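Local structure of CS6 fimbrial subunit B, CS6 fimbrial subunit A (4B9G) at residues T44-A47 / G48-A51. The protein is a subunit of the CS6 colonization factor, here fused to a CssA donor strand, through which enterotoxigenic Escherichia coli probably adheres to the host intestine. Sequence-based numbering, arbitrary orientation.
Sequences TIPA and GVSA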
ATOM      1  N   THR A  44     -12.604  -2.864  -5.893  1.00 16.10           N
ATOM      2  CA  THR A  44     -13.660  -2.214  -6.701  1.00 14.39           C
ATOM      3  C   THR A  44     -14.380  -1.257  -5.772  1.00 14.70           C
ATOM      4  O   THR A  44     -14.658  -1.565  -4.659  1.00 17.30           O
ATOM      5  CB  THR A  44     -14.651  -3.201  -7.409  1.00 16.30           C
ATOM      6  OG1 THR A  44     -13.941  -4.009  -8.346  1.00 15.45           O
ATOM      7  CG2 THR A  44     -15.754  -2.464  -8.175  1.00 19.49           C
ATOM      8  N   ILE A  45     -14.686  -0.087  -6.249  1.00 11.96           N
ATOM      9  CA  ILE A  45     -15.255   0.944  -5.398  1.00  9.65           C
ATOM     10  C   ILE A  45     -16.754   0.683  -5.175  1.00  9.45           C
ATOM     11  O   ILE A  45     -17.518   0.652  -6.146  1.00 10.11           O
ATOM     12  CB  ILE A  45     -15.066   2.285  -6.108  1.00  8.66           C
ATOM     13  CG1 ILE A  45     -13.580   2.512  -6.471  1.00  9.57           C
ATOM     14  CG2 ILE A  45     -15.637   3.402  -5.262  1.00  8.76           C
ATOM     15  CD1 ILE A  45     -12.597   2.426  -5.319  1.00  9.24           C
ATOM     16  N   PRO A  46     -17.195   0.538  -3.913  1.00  9.35           N
ATOM     17  CA  PRO A  46     -18.625   0.333  -3.680  1.00 10.46           C
ATOM     18  C   PRO A  46     -19.428   1.577  -4.002  1.00 10.28           C
ATOM     19  O   PRO A  46     -18.957   2.704  -3.901  1.00  9.45           O
ATOM     20  CB  PRO A  46     -18.700   0.070  -2.172  1.00 13.27           C
ATOM     21  CG  PRO A  46     -17.334  -0.347  -1.769  1.00 13.49           C
ATOM     22  CD  PRO A  46     -16.419   0.412  -2.670  1.00 11.78           C
ATOM     23  N   ALA A  47     -20.692   1.379  -4.355  1.00 13.40           N
ATOM     24  CA  ALA A  47     -21.599   2.501  -4.556  1.00 13.62           C
ATOM     25  C   ALA A  47     -21.613   3.333  -3.276  1.00 14.45           C
ATOM     26  O   ALA A  47     -21.639   2.783  -2.175  1.00 16.41           O
ATOM     27  CB  ALA A  47     -22.995   2.009  -4.890  1.00 18.57           C
ATOM     28  N   GLY A  48     -21.580   4.657  -3.417  1.00 13.62           N
ATOM     29  CA  GLY A  48     -21.580   5.543  -2.269  1.00 16.34           C
ATOM     30  C   GLY A  48     -20.197   6.020  -1.845  1.00 12.53           C
ATOM     31  O   GLY A  48     -20.096   6.909  -0.996  1.00 15.97           O
ATOM     32  N   VAL A  49     -19.138   5.442  -2.406  1.00 10.22           N
ATOM     33  CA  VAL A  49     -17.783   5.872  -2.085  1.00  8.63           C
ATOM     34  C   VAL A  49     -17.310   6.827  -3.171  1.00  8.63           C
ATOM     35  O   VAL A  49     -17.274   6.473  -4.358  1.00 11.42           O
ATOM     36  CB  VAL A  49     -16.846   4.669  -1.957  1.00  8.72           C
ATOM     37  CG1 VAL A  49     -15.409   5.138  -1.806  1.00  8.84           C
ATOM     38  CG2 VAL A  49     -17.288   3.801  -0.777  1.00 10.02           C
ATOM     39  N   SER A  50     -16.931   8.019  -2.809  1.00  8.35           N
ATOM     40  CA  SER A  50     -16.444   9.077  -3.649  1.00 10.44           C
ATOM     41  C   SER A  50     -14.958   9.256  -3.704  1.00  7.72           C
ATOM     42  O   SER A  50     -14.451   9.784  -4.671  1.00  8.34           O
ATOM     43  CB  SER A  50     -17.093  10.429  -3.326  1.00 18.39           C
ATOM     44  OG  SER A  50     -18.450  10.362  -3.290  1.00 28.13           O
ATOM     45  N   ALA A  51     -14.259   8.826  -2.659  1.00  8.28           N
ATOM     46  CA  ALA A  51     -12.814   9.022  -2.582  1.00  7.27           C
ATOM     47  C   ALA A  51     -12.174   7.921  -1.754  1.00  7.25           C
ATOM     48  O   ALA A  51     -12.820   7.307  -0.888  1.00  7.64           O
ATOM     49  CB  ALA A  51     -12.475  10.394  -2.004  1.00  9.15           C
TER
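V49 and I45 meet side chain to side chain across a tight turn in the CssB part of the fusion, in the loop that leads from strand 37-44 to strand 51-56; the two strands pair with different neighbours. From its CB outward, V49 touches P46, the first residue of the turn, and I45 just before it. The CB itself lies 3.7 Å from CG2 of I45 and is also close to the carbonyl oxygen of P46. CG1, anti to the backbone N of V49 (chi1 173°), stays on the isoleucine side, 3.9 Å from I45 CG2. CG2, the branch beside the backbone N, instead faces the proline and reaches its CD at 4.0 Å. One methyl thus lies on I45 and the other on P46; the valine and isoleucine side chains cross at about a right angle. I45 makes its contact through the CG2 branch alone, which also approaches the carbonyl O of V49 at 3.6 Å.

The backbone N of V49 donates a hydrogen bond to O of P46 at 3.1 Å. The bond is moderately straight (155° at the hydrogen), with the donor tilted 31° from the carbonyl plane. G48 follows A47 at the corner with a positive phi, a conformation that glycine adopts readily. The backbone N of G48 is hydrogen-bonded to OE1 of E105, while F138 of strand 128-142 packs against P46 and V49. Just beyond the turn, S50 and A51 form a classic beta bulge opposite Y139. The backbone angles of A47 and G48, with the P46-V49 bond closing the turn, make this a type II beta turn with glycine at the third position, here linking two strands of the fimbrial subunit's beta-rich fold.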